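Local coordinates for protein putative glucoamylase (Bacteroides uniformis, PDB 4GL3) that probably hydrolyses glucose-containing saccharides as a glucoamylase-like glycoside hydrolase, its natural substrate not being established, at residues 85-90 / 152-157; 99-104 / 125-130; 192-197 / 218-223; 236-241 / 275-280. One frame throughout, in Å; residues are numbered along the deposited sequence.

Contact 1: 85-90 / 152-157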
loop_
_atom_site.group_PDB
_atom_site.type_symbol
_atom_site.label_atom_id
_atom_site.label_comp_id
_atom_site.label_asym_id
_atom_site.label_seq_id
_atom_site.Cartn_x
_atom_site.Cartn_y
_atom_site.Cartn_z
ATOM N N ILE A 85 -16.612 6.937 -6.804
ATOM C CA ILE A 85 -15.197 7.061 -6.855
ATOM C C ILE A 85 -14.678 7.040 -8.277
ATOM O O ILE A 85 -13.924 7.938 -8.662
ATOM C CB ILE A 85 -14.478 5.963 -6.023
ATOM C CG1 ILE A 85 -14.673 6.205 -4.525
ATOM C CG2 ILE A 85 -12.982 5.918 -6.336
ATOM C CD1 ILE A 85 -14.363 4.981 -3.628
ATOM N N VAL A 86 -15.070 6.044 -9.056
ATOM C CA VAL A 86 -14.519 5.905 -10.407
ATOM C C VAL A 86 -15.087 6.947 -11.363
ATOM O O VAL A 86 -14.378 7.421 -12.285
ATOM C CB VAL A 86 -14.630 4.448 -10.966
ATOM C CG1 VAL A 86 -13.969 3.501 -10.003
ATOM C CG2 VAL A 86 -16.057 4.018 -11.247
ATOM N N ARG A 87 -16.320 7.385 -11.122
ATOM C CA ARG A 87 -16.815 8.533 -11.873
ATOM C C ARG A 87 -15.996 9.808 -11.598
ATOM O O ARG A 87 -15.708 10.561 -12.513
ATOM C CB ARG A 87 -18.303 8.811 -11.615
ATOM C CG ARG A 87 -19.269 8.008 -12.435
ATOM C CD ARG A 87 -20.718 8.255 -12.027
ATOM N NE ARG A 87 -21.640 7.662 -13.001
ATOM C CZ ARG A 87 -22.924 7.340 -12.770
ATOM N NH1 ARG A 87 -23.476 7.516 -11.566
ATOM N NH2 ARG A 87 -23.670 6.801 -13.750
ATOM N N PHE A 88 -15.682 10.069 -10.335
ATOM C CA PHE A 88 -14.876 11.225 -9.980
ATOM C C PHE A 88 -13.464 11.177 -10.593
ATOM O O PHE A 88 -12.959 12.187 -11.108
ATOM C CB PHE A 88 -14.772 11.331 -8.469
ATOM C CG PHE A 88 -14.228 12.650 -7.984
ATOM C CD1 PHE A 88 -15.083 13.734 -7.743
ATOM C CD2 PHE A 88 -12.886 12.789 -7.710
ATOM C CE1 PHE A 88 -14.574 14.925 -7.264
ATOM C CE2 PHE A 88 -12.380 13.984 -7.229
ATOM C CZ PHE A 88 -13.218 15.040 -7.002
ATOM N N LEU A 89 -12.816 10.024 -10.521
ATOM C CA LEU A 89 -11.479 9.881 -11.029
ATOM C C LEU A 89 -11.419 9.998 -12.572
ATOM O O LEU A 89 -10.388 10.405 -13.117
ATOM C CB LEU A 89 -10.842 8.559 -10.605
ATOM C CG LEU A 89 -10.554 8.325 -9.142
ATOM C CD1 LEU A 89 -10.243 6.861 -8.885
ATOM C CD2 LEU A 89 -9.413 9.252 -8.706
ATOM N N SER A 90 -12.498 9.608 -13.263
ATOM C CA SER A 90 -12.503 9.628 -14.693
ATOM C C SER A 90 -13.051 10.960 -15.257
ATOM O O SER A 90 -13.003 11.168 -16.445
ATOM C CB SER A 90 -13.339 8.431 -15.269
ATOM O OG SER A 90 -14.674 8.468 -14.796
ATOM N N ARG A 152 -17.216 -1.411 -14.094
ATOM C CA ARG A 152 -16.236 -2.151 -14.907
ATOM C C ARG A 152 -15.815 -1.390 -16.155
ATOM O O ARG A 152 -14.632 -1.388 -16.504
ATOM C CB ARG A 152 -16.793 -3.552 -15.315
ATOM C CG ARG A 152 -16.897 -4.537 -14.144
ATOM C CD ARG A 152 -17.117 -5.964 -14.611
ATOM N NE ARG A 152 -18.190 -6.091 -15.617
ATOM C CZ ARG A 152 -19.490 -6.115 -15.353
ATOM N NH1 ARG A 152 -19.942 -6.019 -14.103
ATOM N NH2 ARG A 152 -20.367 -6.240 -16.349
ATOM N N GLY A 153 -16.786 -0.786 -16.842
ATOM C CA GLY A 153 -16.529 0.008 -18.066
ATOM C C GLY A 153 -15.612 1.182 -17.810
ATOM O O GLY A 153 -14.649 1.429 -18.572
ATOM N N ILE A 154 -15.893 1.906 -16.722
ATOM C CA ILE A 154 -15.102 3.056 -16.389
ATOM C C ILE A 154 -13.710 2.604 -16.025
ATOM O O ILE A 154 -12.740 3.190 -16.485
ATOM C CB ILE A 154 -15.689 3.929 -15.240
ATOM C CG1 ILE A 154 -16.969 4.671 -15.727
ATOM C CG2 ILE A 154 -14.624 4.930 -14.734
ATOM C CD1 ILE A 154 -17.775 5.387 -14.626
ATOM N N ILE A 155 -13.585 1.559 -15.201
ATOM C CA ILE A 155 -12.251 1.111 -14.755
ATOM C C ILE A 155 -11.454 0.635 -15.981
ATOM O O ILE A 155 -10.295 0.937 -16.100
ATOM C CB ILE A 155 -12.317 -0.012 -13.685
ATOM C CG1 ILE A 155 -12.778 0.570 -12.332
ATOM C CG2 ILE A 155 -10.973 -0.717 -13.561
ATOM C CD1 ILE A 155 -13.091 -0.439 -11.242
ATOM N N ASN A 156 -12.095 -0.102 -16.892
ATOM C CA ASN A 156 -11.342 -0.633 -18.016
ATOM C C ASN A 156 -10.800 0.517 -18.884
ATOM O O ASN A 156 -9.697 0.444 -19.355
ATOM C CB ASN A 156 -12.171 -1.565 -18.883
ATOM C CG ASN A 156 -11.288 -2.380 -19.842
ATOM O OD1 ASN A 156 -10.376 -3.130 -19.428
ATOM N ND2 ASN A 156 -11.532 -2.216 -21.086
ATOM N N ASN A 157 -11.612 1.557 -19.088
ATOM C CA ASN A 157 -11.181 2.730 -19.838
ATOM C C ASN A 157 -10.039 3.500 -19.150
ATOM O O ASN A 157 -9.050 3.882 -19.798
ATOM C CB ASN A 157 -12.387 3.636 -20.100
ATOM C CG ASN A 157 -12.029 4.850 -20.895
ATOM O OD1 ASN A 157 -11.943 5.947 -20.337
ATOM N ND2 ASN A 157 -11.768 4.665 -22.185
#

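Contact 2: 99-104 / 125-130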
loop_
_atom_site.group_PDB
_atom_site.type_symbol
_atom_site.label_atom_id
_atom_site.label_comp_id
_atom_site.label_asym_id
_atom_site.label_seq_id
_atom_site.Cartn_x
_atom_site.Cartn_y
_atom_site.Cartn_z
ATOM N N GLY A 99 -2.889 10.007 -18.420
ATOM C CA GLY A 99 -3.687 8.996 -17.746
ATOM C C GLY A 99 -3.433 8.820 -16.257
ATOM O O GLY A 99 -4.105 8.000 -15.611
HETATM N N MSE A 100 -2.458 9.546 -15.708
HETATM C CA MSE A 100 -2.080 9.374 -14.316
HETATM C C MSE A 100 -2.634 10.535 -13.520
HETATM O O MSE A 100 -2.871 11.633 -14.071
HETATM C CB MSE A 100 -0.579 9.312 -14.152
HETATM C CG MSE A 100 0.149 8.322 -15.061
HETATM SE SE MSE A 100 -0.382 6.485 -14.595
HETATM C CE MSE A 100 0.707 5.601 -15.908
ATOM N N TRP A 101 -2.800 10.320 -12.218
ATOM C CA TRP A 101 -3.146 11.401 -11.290
ATOM C C TRP A 101 -1.938 11.866 -10.493
ATOM O O TRP A 101 -0.911 11.160 -10.414
ATOM C CB TRP A 101 -4.276 10.930 -10.336
ATOM C CG TRP A 101 -5.475 10.360 -11.066
ATOM C CD1 TRP A 101 -6.482 11.054 -11.628
ATOM C CD2 TRP A 101 -5.759 8.961 -11.319
ATOM N NE1 TRP A 101 -7.426 10.180 -12.181
ATOM C CE2 TRP A 101 -6.974 8.897 -12.013
ATOM C CE3 TRP A 101 -5.112 7.775 -11.007
ATOM C CZ2 TRP A 101 -7.517 7.709 -12.418
ATOM C CZ3 TRP A 101 -5.651 6.578 -11.421
ATOM C CH2 TRP A 101 -6.860 6.550 -12.087
ATOM N N ALA A 102 -2.097 13.048 -9.895
ATOM C CA ALA A 102 -1.216 13.586 -8.872
ATOM C C ALA A 102 -1.269 12.769 -7.549
ATOM O O ALA A 102 -2.156 11.921 -7.352
ATOM C CB ALA A 102 -1.486 15.084 -8.638
ATOM N N HIS A 103 -0.252 12.954 -6.699
ATOM C CA HIS A 103 -0.204 12.350 -5.363
ATOM C C HIS A 103 -1.427 12.862 -4.571
ATOM O O HIS A 103 -2.165 12.076 -3.990
ATOM C CB HIS A 103 1.133 12.699 -4.740
ATOM C CG HIS A 103 1.411 12.087 -3.393
ATOM N ND1 HIS A 103 2.698 12.041 -2.869
ATOM C CD2 HIS A 103 0.597 11.553 -2.448
ATOM C CE1 HIS A 103 2.652 11.475 -1.666
ATOM N NE2 HIS A 103 1.390 11.178 -1.385
ATOM N N TRP A 104 -1.606 14.178 -4.534
ATOM C CA TRP A 104 -2.718 14.809 -3.823
ATOM C C TRP A 104 -3.629 15.556 -4.793
ATOM O O TRP A 104 -3.150 16.168 -5.735
ATOM C CB TRP A 104 -2.188 15.823 -2.814
ATOM C CG TRP A 104 -1.580 15.247 -1.566
ATOM C CD1 TRP A 104 -1.597 13.970 -1.166
ATOM C CD2 TRP A 104 -0.900 15.981 -0.551
ATOM N NE1 TRP A 104 -0.968 13.840 0.050
ATOM C CE2 TRP A 104 -0.526 15.064 0.446
ATOM C CE3 TRP A 104 -0.572 17.333 -0.391
ATOM C CZ2 TRP A 104 0.166 15.437 1.605
ATOM C CZ3 TRP A 104 0.101 17.720 0.779
ATOM C CH2 TRP A 104 0.468 16.765 1.755
ATOM N N VAL A 125 3.617 6.285 -8.966
ATOM C CA VAL A 125 3.631 5.282 -7.889
ATOM C C VAL A 125 2.264 5.353 -7.198
ATOM O O VAL A 125 1.583 4.348 -7.044
ATOM C CB VAL A 125 4.790 5.492 -6.888
ATOM C CG1 VAL A 125 4.610 4.534 -5.690
ATOM C CG2 VAL A 125 6.161 5.305 -7.600
ATOM N N GLU A 126 1.824 6.560 -6.865
ATOM C CA GLU A 126 0.496 6.730 -6.256
ATOM C C GLU A 126 -0.571 6.227 -7.237
ATOM O O GLU A 126 -1.547 5.547 -6.870
ATOM C CB GLU A 126 0.248 8.193 -5.909
ATOM C CG GLU A 126 1.251 8.756 -4.920
ATOM C CD GLU A 126 1.036 8.272 -3.502
ATOM O OE1 GLU A 126 -0.161 8.111 -3.129
ATOM O OE2 GLU A 126 2.047 8.097 -2.784
ATOM N N SER A 127 -0.380 6.509 -8.511
ATOM C CA SER A 127 -1.413 6.090 -9.482
ATOM C C SER A 127 -1.438 4.565 -9.619
ATOM O O SER A 127 -2.494 3.976 -9.815
ATOM C CB SER A 127 -1.158 6.721 -10.862
ATOM O OG SER A 127 -1.422 8.111 -10.832
ATOM N N ALA A 128 -0.255 3.928 -9.520
ATOM C CA ALA A 128 -0.132 2.464 -9.587
ATOM C C ALA A 128 -0.879 1.815 -8.396
ATOM O O ALA A 128 -1.526 0.794 -8.566
ATOM C CB ALA A 128 1.340 2.024 -9.613
ATOM N N PHE A 129 -0.789 2.409 -7.211
ATOM C CA PHE A 129 -1.501 1.889 -6.060
ATOM C C PHE A 129 -3.013 2.045 -6.251
ATOM O O PHE A 129 -3.815 1.134 -5.892
ATOM C CB PHE A 129 -1.029 2.548 -4.775
ATOM C CG PHE A 129 0.425 2.321 -4.458
ATOM C CD1 PHE A 129 1.076 1.114 -4.784
ATOM C CD2 PHE A 129 1.132 3.295 -3.786
ATOM C CE1 PHE A 129 2.431 0.909 -4.440
ATOM C CE2 PHE A 129 2.484 3.112 -3.467
ATOM C CZ PHE A 129 3.126 1.938 -3.822
HETATM N N MSE A 130 -3.421 3.135 -6.902
HETATM C CA MSE A 130 -4.845 3.284 -7.269
HETATM C C MSE A 130 -5.251 2.164 -8.250
HETATM O O MSE A 130 -6.300 1.542 -8.066
HETATM C CB MSE A 130 -5.191 4.689 -7.804
HETATM C CG MSE A 130 -6.608 4.763 -8.391
HETATM SE SE MSE A 130 -7.967 4.510 -7.044
HETATM C CE MSE A 130 -7.734 6.155 -6.136
#

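Contact 3: 192-197 / 218-223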
loop_
_atom_site.group_PDB
_atom_site.type_symbol
_atom_site.label_atom_id
_atom_site.label_comp_id
_atom_site.label_asym_id
_atom_site.label_seq_id
_atom_site.Cartn_x
_atom_site.Cartn_y
_atom_site.Cartn_z
ATOM N N GLY A 192 14.768 -0.593 -7.618
ATOM C CA GLY A 192 14.392 -1.597 -6.593
ATOM C C GLY A 192 15.427 -1.754 -5.494
ATOM O O GLY A 192 16.523 -1.260 -5.636
ATOM N N HIS A 193 15.131 -2.463 -4.398
ATOM C CA HIS A 193 13.827 -3.079 -4.109
ATOM C C HIS A 193 13.185 -2.286 -2.972
ATOM O O HIS A 193 13.631 -2.355 -1.826
ATOM C CB HIS A 193 13.929 -4.555 -3.693
ATOM C CG HIS A 193 12.589 -5.178 -3.440
ATOM N ND1 HIS A 193 11.820 -5.718 -4.448
ATOM C CD2 HIS A 193 11.848 -5.270 -2.308
ATOM C CE1 HIS A 193 10.665 -6.119 -3.948
ATOM N NE2 HIS A 193 10.666 -5.882 -2.646
ATOM N N ASN A 194 12.179 -1.506 -3.327
ATOM C CA ASN A 194 11.425 -0.684 -2.381
ATOM C C ASN A 194 9.934 -0.978 -2.503
ATOM O O ASN A 194 9.568 -2.096 -2.848
ATOM C CB ASN A 194 11.780 0.801 -2.551
ATOM C CG ASN A 194 11.414 1.359 -3.907
ATOM O OD1 ASN A 194 10.726 0.734 -4.694
ATOM N ND2 ASN A 194 11.925 2.544 -4.196
ATOM N N GLU A 195 9.072 0.000 -2.216
ATOM C CA GLU A 195 7.629 -0.206 -2.264
ATOM C C GLU A 195 7.040 -0.174 -3.656
ATOM O O GLU A 195 5.849 -0.443 -3.785
ATOM C CB GLU A 195 6.895 0.856 -1.401
ATOM C CG GLU A 195 6.835 2.272 -2.028
ATOM C CD GLU A 195 8.001 3.186 -1.662
ATOM O OE1 GLU A 195 9.148 2.711 -1.588
ATOM O OE2 GLU A 195 7.761 4.406 -1.498
ATOM N N CYS A 196 7.827 0.151 -4.696
ATOM C CA CYS A 196 7.244 0.452 -6.014
ATOM C C CYS A 196 7.210 -0.692 -7.034
ATOM O O CYS A 196 7.073 -0.439 -8.213
ATOM C CB CYS A 196 8.073 1.579 -6.616
ATOM S SG CYS A 196 8.198 3.040 -5.599
ATOM N N HIS A 197 7.399 -1.936 -6.609
ATOM C CA HIS A 197 7.468 -3.078 -7.538
ATOM C C HIS A 197 6.295 -3.106 -8.546
ATOM O O HIS A 197 6.460 -3.392 -9.775
ATOM C CB HIS A 197 7.511 -4.379 -6.711
ATOM C CG HIS A 197 8.016 -5.577 -7.446
ATOM N ND1 HIS A 197 7.955 -6.842 -6.902
ATOM C CD2 HIS A 197 8.609 -5.712 -8.660
ATOM C CE1 HIS A 197 8.495 -7.706 -7.750
ATOM N NE2 HIS A 197 8.919 -7.044 -8.814
ATOM N N LYS A 218 16.835 -3.947 -16.497
ATOM C CA LYS A 218 17.917 -2.944 -16.351
ATOM C C LYS A 218 17.601 -1.770 -15.441
ATOM O O LYS A 218 18.484 -1.213 -14.840
ATOM C CB LYS A 218 18.295 -2.382 -17.713
ATOM C CG LYS A 218 18.895 -3.422 -18.618
ATOM C CD LYS A 218 19.251 -2.755 -19.939
ATOM C CE LYS A 218 20.173 -3.594 -20.793
ATOM N NZ LYS A 218 19.345 -4.509 -21.638
ATOM N N GLY A 219 16.344 -1.379 -15.342
ATOM C CA GLY A 219 15.983 -0.260 -14.514
ATOM C C GLY A 219 15.634 -0.644 -13.081
ATOM O O GLY A 219 16.296 -0.235 -12.142
ATOM N N TRP A 220 14.568 -1.412 -12.895
ATOM C CA TRP A 220 14.188 -1.821 -11.566
ATOM C C TRP A 220 15.259 -2.679 -10.910
ATOM O O TRP A 220 15.607 -2.431 -9.761
ATOM C CB TRP A 220 12.857 -2.560 -11.572
ATOM C CG TRP A 220 12.446 -3.164 -10.303
ATOM C CD1 TRP A 220 12.508 -4.488 -9.997
ATOM C CD2 TRP A 220 11.873 -2.519 -9.154
ATOM N NE1 TRP A 220 11.989 -4.711 -8.779
ATOM C CE2 TRP A 220 11.615 -3.524 -8.212
ATOM C CE3 TRP A 220 11.589 -1.202 -8.821
ATOM C CZ2 TRP A 220 11.058 -3.263 -6.974
ATOM C CZ3 TRP A 220 11.028 -0.933 -7.595
ATOM C CH2 TRP A 220 10.775 -1.954 -6.676
ATOM N N ALA A 221 15.779 -3.668 -11.644
ATOM C CA ALA A 221 16.540 -4.780 -11.045
ATOM C C ALA A 221 18.045 -4.587 -10.991
ATOM O O ALA A 221 18.793 -5.544 -11.117
ATOM C CB ALA A 221 16.209 -6.109 -11.776
ATOM N N ASN A 222 18.517 -3.373 -10.821
ATOM C CA ASN A 222 19.963 -3.124 -10.789
ATOM C C ASN A 222 20.210 -1.854 -9.973
ATOM O O ASN A 222 19.992 -0.759 -10.467
ATOM C CB ASN A 222 20.557 -3.005 -12.205
ATOM C CG ASN A 222 22.081 -3.027 -12.181
ATOM O OD1 ASN A 222 22.670 -3.396 -11.186
ATOM N ND2 ASN A 222 22.716 -2.637 -13.271
ATOM N N ALA A 223 20.598 -2.014 -8.706
ATOM C CA ALA A 223 20.732 -0.893 -7.752
ATOM C C ALA A 223 21.458 -1.368 -6.509
ATOM O O ALA A 223 21.458 -2.559 -6.223
ATOM C CB ALA A 223 19.345 -0.293 -7.395
HETATM O O HOH W 1 11.807 -6.984 -7.102
#

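Contact 4: 236-241 / 275-280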
loop_
_atom_site.group_PDB
_atom_site.type_symbol
_atom_site.label_atom_id
_atom_site.label_comp_id
_atom_site.label_asym_id
_atom_site.label_seq_id
_atom_site.Cartn_x
_atom_site.Cartn_y
_atom_site.Cartn_z
ATOM N N LYS A 236 18.545 -14.771 5.995
ATOM C CA LYS A 236 19.007 -14.351 4.699
ATOM C C LYS A 236 17.930 -13.431 4.109
ATOM O O LYS A 236 16.759 -13.828 4.023
ATOM C CB LYS A 236 19.224 -15.591 3.820
ATOM C CG LYS A 236 20.205 -15.409 2.663
ATOM C CD LYS A 236 19.831 -16.223 1.415
ATOM C CE LYS A 236 18.780 -15.500 0.573
ATOM N NZ LYS A 236 18.308 -16.268 -0.617
ATOM N N LEU A 237 18.308 -12.205 3.722
ATOM C CA LEU A 237 17.394 -11.246 3.097
ATOM C C LEU A 237 17.701 -11.125 1.592
ATOM O O LEU A 237 18.738 -10.546 1.229
ATOM C CB LEU A 237 17.543 -9.859 3.772
ATOM C CG LEU A 237 16.668 -8.699 3.287
ATOM C CD1 LEU A 237 15.174 -8.976 3.484
ATOM C CD2 LEU A 237 17.094 -7.403 3.987
ATOM N N PRO A 238 16.824 -11.665 0.705
ATOM C CA PRO A 238 17.164 -11.676 -0.745
ATOM C C PRO A 238 17.436 -10.305 -1.349
ATOM O O PRO A 238 18.421 -10.136 -2.073
ATOM C CB PRO A 238 15.940 -12.332 -1.400
ATOM C CG PRO A 238 15.362 -13.213 -0.309
ATOM C CD PRO A 238 15.624 -12.481 0.995
ATOM N N LEU A 239 16.586 -9.346 -1.017
ATOM C CA LEU A 239 16.590 -8.023 -1.625
ATOM C C LEU A 239 16.496 -6.874 -0.586
ATOM O O LEU A 239 16.025 -7.048 0.552
ATOM C CB LEU A 239 15.412 -7.891 -2.606
ATOM C CG LEU A 239 15.218 -8.927 -3.752
ATOM C CD1 LEU A 239 13.872 -8.680 -4.461
ATOM C CD2 LEU A 239 16.404 -8.900 -4.717
ATOM N N GLY A 240 16.903 -5.682 -1.010
ATOM C CA GLY A 240 16.584 -4.473 -0.260
ATOM C C GLY A 240 17.803 -3.806 0.384
ATOM O O GLY A 240 18.927 -4.341 0.389
ATOM N N ASN A 241 17.533 -2.631 0.944
ATOM C CA ASN A 241 18.533 -1.760 1.552
ATOM C C ASN A 241 19.406 -2.495 2.551
ATOM O O ASN A 241 18.908 -3.178 3.468
ATOM C CB ASN A 241 17.783 -0.607 2.254
ATOM C CG ASN A 241 18.687 0.535 2.618
ATOM O OD1 ASN A 241 19.518 0.443 3.531
ATOM N ND2 ASN A 241 18.519 1.645 1.901
HETATM N N MSE A 275 9.361 -11.469 1.817
HETATM C CA MSE A 275 8.405 -10.773 2.702
HETATM C C MSE A 275 8.564 -11.315 4.135
HETATM O O MSE A 275 8.571 -10.543 5.104
HETATM C CB MSE A 275 6.957 -10.926 2.248
HETATM C CG MSE A 275 6.636 -10.431 0.877
HETATM SE SE MSE A 275 7.442 -8.751 0.456
HETATM C CE MSE A 275 7.974 -9.126 -1.389
ATOM N N LYS A 276 8.734 -12.628 4.256
ATOM C CA LYS A 276 8.982 -13.257 5.547
ATOM C C LYS A 276 10.294 -12.816 6.159
ATOM O O LYS A 276 10.333 -12.477 7.329
ATOM C CB LYS A 276 8.947 -14.787 5.449
ATOM C CG LYS A 276 7.556 -15.288 5.101
ATOM C CD LYS A 276 7.371 -16.800 5.274
ATOM C CE LYS A 276 5.881 -17.146 5.138
ATOM N NZ LYS A 276 5.688 -18.470 4.492
ATOM N N ALA A 277 11.365 -12.819 5.368
ATOM C CA ALA A 277 12.698 -12.423 5.850
ATOM C C ALA A 277 12.666 -10.991 6.350
ATOM O O ALA A 277 13.119 -10.705 7.447
ATOM C CB ALA A 277 13.781 -12.590 4.756
ATOM N N HIS A 278 12.136 -10.087 5.548
ATOM C CA HIS A 278 12.093 -8.685 5.944
ATOM C C HIS A 278 11.292 -8.482 7.236
ATOM O O HIS A 278 11.729 -7.772 8.149
ATOM C CB HIS A 278 11.515 -7.860 4.824
ATOM C CG HIS A 278 11.660 -6.380 5.007
ATOM N ND1 HIS A 278 11.257 -5.485 4.039
ATOM C CD2 HIS A 278 12.157 -5.635 6.029
ATOM C CE1 HIS A 278 11.490 -4.255 4.461
ATOM N NE2 HIS A 278 12.036 -4.315 5.661
ATOM N N THR A 279 10.122 -9.103 7.308
ATOM C CA THR A 279 9.309 -9.031 8.532
ATOM C C THR A 279 10.045 -9.542 9.764
ATOM O O THR A 279 10.015 -8.917 10.827
ATOM C CB THR A 279 7.984 -9.781 8.317
ATOM O OG1 THR A 279 7.290 -9.195 7.205
ATOM C CG2 THR A 279 7.101 -9.807 9.596
ATOM N N LEU A 280 10.731 -10.667 9.637
ATOM C CA LEU A 280 11.347 -11.308 10.830
ATOM C C LEU A 280 12.612 -10.576 11.238
ATOM O O LEU A 280 12.917 -10.456 12.400
ATOM C CB LEU A 280 11.623 -12.795 10.578
ATOM C CG LEU A 280 10.356 -13.662 10.499
ATOM C CD1 LEU A 280 10.691 -15.146 10.464
ATOM C CD2 LEU A 280 9.448 -13.372 11.689
#

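Contact 1: 85-90 / 152-157
Ile-154 carries its CG2 anti to the backbone N, with CG1 and CD1 running out as an extended second branch (chi1 -70°), and this fork lets one side chain meet Val-86, Arg-87 and Ser-90 together. The CG2 methyl goes to the backbone side of the neighbouring helix, 3.8 Å from Val-86 CB and 3.5 Å from Val-86 O. The other branch ends at CD1, which lies 3.7 Å from Arg-87 CG, against the aliphatic start of a chain that otherwise heads outward. Val-86 faces two isoleucines: its CG2 abuts Ile-154, while CG1 turns to Ile-155 CG1 at 3.9 Å. Ser-90, one turn on from Val-86, touches the same methyl of Ile-154. With chi1 at 58°, its OG swings back over the preceding turn and bonds to Val-86 O at 2.7 Å, a carbonyl that also accepts from Ser-90 N, and it still lies 3.5 Å from Ile-154 CG2. An alanine here would keep the CB contact but would probably leave Val-86 O with one donor fewer and thin the packing around the Ile-154 methyl. Helices 75-90 and 146-161 are neighbours in a mainly helical fold, consistent with the alpha/alpha toroid of the six-hairpin clan, their local axes 9.7 Å apart and inclined by 36°. Helix 124-140 packs against both, through Leu-134 on Val-86 and His-138 on Ile-155. The interface is mostly apolar packing, with one methyl also lying against a carbonyl and a hydroxyl oxygen; the serine hydroxyl spends its polarity on its own helix, so the fit probably rests on packing more than on polar pairing.

Contact 2: 99-104 / 125-130
His-103 lies flat over the end of Glu-126, its ring and the carboxylate plane only 8° apart. Glu-126 CG sits over the ring face as a CH-pi contact, 3.9 Å from the centroid, and OE2 lies over the same face, displaced toward the rim, 3.4 Å from His-103 NE2. That close approach is a stack and not a hydrogen bond, since the angle is poor. The glutamate reaches it by bending at chi2 (-74°), which folds the carboxylate back along the imidazole. Its oxygens are engaged elsewhere: OE1 accepts from the backbone N of Gly-55, and OE2 meets a bound Tris molecule, probably from the crystallisation liquor. A glycerol also lies by His-103, which suggests a small-molecule pocket at this end. The segment 99-104 is a loop leading into strand 104-106, laid along the side of helix 124-140 in a mainly helical chain, as expected of a six-hairpin alpha/alpha toroid. Next to Glu-126 on the helix, Ser-127 OG takes the backbone N-H of Trp-101 at 2.9 Å, with an angle of 145°, and is also bonded to Asp-123 O. Around that side chain the indole and a selenomethionine close in: Trp-101 CE3 is 3.7 Å from Ser-127 OG, and Met-100 SE is 3.8 Å from Ser-127 CB. Farther along the helix, Met-130 crosses the indole at about a right angle, CG to Trp-101 CZ3 at 3.7 Å.

Contact 3: 192-197 / 218-223
Trp-220 is sandwiched between the backbones of Gly-192 and His-197, its CG anti to the backbone N (chi1 173°), which sends the indole in between them. Gly-192 CA stands over one face, 3.4 Å from the centroid of the six-membered ring; His-197 CA covers the opposite face of that ring less centrally, at 4.0 Å. The His-197 imidazole is almost parallel to the indole, planes 3° apart, but slid aside so that the rings barely overlap. His-193, which follows a cis peptide bond, is set at 71° to the indole, with ND1 at the edge near CZ2. Asn-194 OD1 also comes to that edge, 3.3 Å from Trp-220 CH2, while accepting from Cys-196 N in an Asx turn. The aromatic cluster of His-193, His-197 and Trp-220 joins the loop ahead of helix 197-205 to the end of helix 213-220. The link is reinforced by Gly-192 N bonding to Trp-220 O at 2.9 Å. A water accepts from Trp-220 NE1 at 2.8 Å and bonds to His-193 ND1 at 2.9 Å, at the edge of both rings. A leucine in place of Trp-220 would probably open a gap between Gly-192 and His-197 and leave that water without its indole donor.

Contact 4: 236-241 / 275-280
Ala-277 puts its methyl against strand 235-239 of a beta hairpin, in which that strand pairs antiparallel with 227-232, while helix 271-288 packs on the hairpin. The local axes of strand 236-239 and helix 275-280 pass 7.6 Å apart at 123°, so the helix runs across the strand. The apolar contacts centre on that methyl and on Leu-237. Leu-237 CD1 reaches Ala-277 CB at 4.1 Å and His-278 CB at the same distance; chi1 (-179°) carries CG out anti to the backbone N, and chi2 (62°) turns CD1 to the helix backbone, 3.8 Å from His-278 N. Gln-274 and Ile-281 of the same helix also touch Leu-237. Pro-238 CD adds a looser touch to the alanine, 4.2 Å from Ala-277 CB. Next come the polar groups, which are bonded within the helix or beyond the two segments. Thr-279 OG1 bonds to Met-275 O, which accepts Thr-279 N from the other face of its plane, and His-278 NE2 is bonded to Gly-247 O, so the polar end of the imidazole is bonded outside these two segments. The tightest approach is from the strand backbone, Lys-236 O to Ala-277 CB at 3.3 Å.

Contacts 1 and 2 share one neighbourhood, their centres 14 Å apart: helix 124-140 supplies half of contact 2, and helix 146-161 of contact 1 follows it in the chain. Contact 2 lies within the chain span that contact 1 brackets, and a probable hydrogen bond from Trp-101 NE1 to Leu-89 O joins them. Contact 3 follows in sequence and adjoins contact 2, where Val-125 meets Cys-196 and Phe-129 meets Glu-195; its centre is 18 Å away. Contact 4 comes last, 15 Å from contact 3, joined through His-193 and Leu-239. Contacts 1 and 4, 36 Å apart on opposite sides of the chain's centre, do not touch; the three direct junctions make a connected run from the early helices to the hairpin.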